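Local coordinates for protein MGS-M5 (Unidentified, PDB 4Q3N) that probably interconverts L-lactate and pyruvate with NAD as cofactor, as a Rossmann-fold dehydrogenase of the lactate/malate family, at residues S225-K228 with A229-G233. Sequence-based numbering, arbitrary orientation.
Sequences SRKK and ATYYG
K227 reaches forward across the turn between two helices and sets its ammonium over the ring of Y231. From CB the chain turns to CG, which is held between the backbone N and the carbonyl carbon (chi1 57°) and already lies 3.6 Å from A229 O; CD passes A229 O at 3.8 Å. A bend at chi3 (-80°) then brings CE to 3.3 Å from A229 O and 3.5 Å from Y231 OH. At the tip, NZ stands over one face of the Y231 ring, 3.7 Å from its centroid and 27° off the normal, a cation-pi contact displaced toward CZ. The same NZ meets the ring of Y232 obliquely, 3.3 Å from CE2. Lysine suits this place because a long aliphatic stem can lie along the loop while its charge meets the Y231 face and the carboxylates of E44 and D47 of the second subunit, with which NZ forms salt bridges.

Tyrosine in turn offers a pi face and a hydroxyl: Y231 OH and K227 O each lie 2.7 Å from a bridging water, which donates to the carbonyl. That carbonyl also accepts a weak, bent hydrogen bond from A229 N, closing the turn in which K228 takes positive phi. Without the ring and hydroxyl, as with an alanine at Y231, the K227 ammonium is likely to lose its pi face and the water its hydroxyl partner. The Y231 ring also meets the ring of F13 of its own chain, and both tyrosines touch S17 of helix 13-25. Helix 206-227 thus passes into helix 232-246 through a short connection, with Y231 at the N-cap position, joining the C-terminal domain to the Rossmann-type NAD-binding domain and to the subunit interface of a lactate/malate dehydrogenase fold.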
ATOM      1  N   SER A 225     -15.085  19.646 -21.971  1.00 30.63           N
ATOM      2  CA  SER A 225     -16.424  20.017 -22.414  1.00 34.62           C
ATOM      3  C   SER A 225     -17.512  19.428 -21.490  1.00 34.31           C
ATOM      4  O   SER A 225     -18.664  19.841 -21.544  1.00 33.53           O
ATOM      5  CB  SER A 225     -16.690  19.552 -23.855  1.00 38.24           C
ATOM      6  OG  SER A 225     -16.783  18.125 -23.896  1.00 40.95           O
ATOM      7  N   ARG A 226     -17.159  18.429 -20.686  1.00 30.51           N
ATOM      8  CA  ARG A 226     -18.141  17.733 -19.837  1.00 31.66           C
ATOM      9  C   ARG A 226     -18.091  18.133 -18.354  1.00 31.67           C
ATOM     10  O   ARG A 226     -19.113  18.125 -17.653  1.00 31.24           O
ATOM     11  CB  ARG A 226     -17.904  16.219 -19.917  1.00 30.33           C
ATOM     12  CG  ARG A 226     -18.433  15.613 -21.164  1.00 32.39           C
ATOM     13  CD  ARG A 226     -17.736  14.252 -21.354  1.00 33.19           C
ATOM     14  NE  ARG A 226     -18.035  13.741 -22.695  1.00 35.98           N
ATOM     15  CZ  ARG A 226     -19.074  12.993 -22.987  1.00 38.86           C
ATOM     16  NH1 ARG A 226     -19.952  12.681 -22.042  1.00 39.64           N
ATOM     17  NH2 ARG A 226     -19.241  12.566 -24.235  1.00 40.95           N
ATOM     18  N   LYS A 227     -16.879  18.410 -17.866  1.00 32.12           N
ATOM     19  CA  LYS A 227     -16.709  18.795 -16.466  1.00 33.89           C
ATOM     20  C   LYS A 227     -15.794  20.025 -16.263  1.00 33.18           C
ATOM     21  O   LYS A 227     -15.183  20.140 -15.214  1.00 30.97           O
ATOM     22  CB  LYS A 227     -16.154  17.596 -15.667  1.00 28.00           C
ATOM     23  CG  LYS A 227     -14.857  17.061 -16.200  1.00 27.36           C
ATOM     24  CD  LYS A 227     -14.185  16.061 -15.147  1.00 25.75           C
ATOM     25  CE  LYS A 227     -13.468  16.839 -14.043  1.00 25.63           C
ATOM     26  NZ  LYS A 227     -12.639  15.969 -13.138  1.00 24.22           N
ATOM     27  N   LYS A 228     -15.687  20.900 -17.274  1.00 34.12           N
ATOM     28  CA  LYS A 228     -14.987  22.219 -17.209  1.00 35.63           C
ATOM     29  C   LYS A 228     -13.474  22.177 -17.279  1.00 32.96           C
ATOM     30  O   LYS A 228     -12.848  23.067 -17.835  1.00 32.41           O
ATOM     31  CB  LYS A 228     -15.387  23.010 -15.947  1.00 40.20           C
ATOM     32  CG  LYS A 228     -16.859  23.411 -15.925  1.00 46.36           C
ATOM     33  CD  LYS A 228     -17.220  24.139 -14.629  1.00 51.81           C
ATOM     34  CE  LYS A 228     -18.712  24.411 -14.536  1.00 56.48           C
ATOM     35  NZ  LYS A 228     -19.040  25.299 -13.361  1.00 61.61           N
ATOM     36  N   ALA A 229     -12.854  21.127 -16.748  1.00 28.72           N
ATOM     37  CA  ALA A 229     -11.409  21.081 -16.700  1.00 27.52           C
ATOM     38  C   ALA A 229     -10.977  19.626 -16.514  1.00 27.50           C
ATOM     39  O   ALA A 229     -11.761  18.831 -16.016  1.00 28.84           O
ATOM     40  CB  ALA A 229     -10.883  21.962 -15.535  1.00 33.96           C
ATOM     41  N   THR A 230      -9.772  19.281 -16.930  1.00 24.06           N
ATOM     42  CA  THR A 230      -9.264  17.943 -16.628  1.00 24.68           C
ATOM     43  C   THR A 230      -8.193  18.060 -15.537  1.00 25.94           C
ATOM     44  O   THR A 230      -7.386  18.997 -15.557  1.00 26.00           O
ATOM     45  CB  THR A 230      -8.728  17.270 -17.923  1.00 33.61           C
ATOM     46  OG1 THR A 230      -8.028  16.063 -17.599  1.00 33.72           O
ATOM     47  CG2 THR A 230      -7.814  18.181 -18.679  1.00 34.33           C
ATOM     48  N   TYR A 231      -8.194  17.152 -14.552  1.00 22.76           N
ATOM     49  CA  TYR A 231      -7.202  17.243 -13.481  1.00 22.59           C
ATOM     50  C   TYR A 231      -6.940  15.947 -12.721  1.00 21.43           C
ATOM     51  O   TYR A 231      -5.869  15.803 -12.165  1.00 22.18           O
ATOM     52  CB  TYR A 231      -7.574  18.337 -12.452  1.00 21.84           C
ATOM     53  CG  TYR A 231      -9.053  18.456 -12.095  1.00 23.49           C
ATOM     54  CD1 TYR A 231      -9.612  17.715 -11.065  1.00 23.31           C
ATOM     55  CD2 TYR A 231      -9.893  19.380 -12.794  1.00 23.49           C
ATOM     56  CE1 TYR A 231     -10.989  17.876 -10.716  1.00 23.97           C
ATOM     57  CE2 TYR A 231     -11.238  19.476 -12.516  1.00 25.51           C
ATOM     58  CZ  TYR A 231     -11.771  18.739 -11.468  1.00 25.99           C
ATOM     59  OH  TYR A 231     -13.096  18.902 -11.190  1.00 26.64           O
ATOM     60  N   TYR A 232      -7.876  14.999 -12.694  1.00 20.24           N
ATOM     61  CA  TYR A 232      -7.561  13.754 -11.973  1.00 20.29           C
ATOM     62  C   TYR A 232      -6.455  12.962 -12.683  1.00 21.98           C
ATOM     63  O   TYR A 232      -5.502  12.426 -12.060  1.00 20.94           O
ATOM     64  CB  TYR A 232      -8.838  12.907 -11.802  1.00 20.63           C
ATOM     65  CG  TYR A 232      -9.847  13.561 -10.852  1.00 21.99           C
ATOM     66  CD1 TYR A 232      -9.429  14.081  -9.635  1.00 22.37           C
ATOM     67  CD2 TYR A 232     -11.198  13.649 -11.190  1.00 21.04           C
ATOM     68  CE1 TYR A 232     -10.334  14.679  -8.763  1.00 21.70           C
ATOM     69  CE2 TYR A 232     -12.112  14.240 -10.332  1.00 25.14           C
ATOM     70  CZ  TYR A 232     -11.666  14.762  -9.125  1.00 24.14           C
ATOM     71  OH  TYR A 232     -12.556  15.394  -8.285  1.00 22.92           O
ATOM     72  N   GLY A 233      -6.543  12.894 -13.998  1.00 22.50           N
ATOM     73  CA  GLY A 233      -5.509  12.200 -14.770  1.00 22.36           C
ATOM     74  C   GLY A 233      -4.110  12.761 -14.554  1.00 22.62           C
ATOM     75  O   GLY A 233      -3.193  12.027 -14.161  1.00 20.32           O
TER
HETATM   76  O   HOH W   1     -14.800  20.433 -12.563  1.00 36.99           O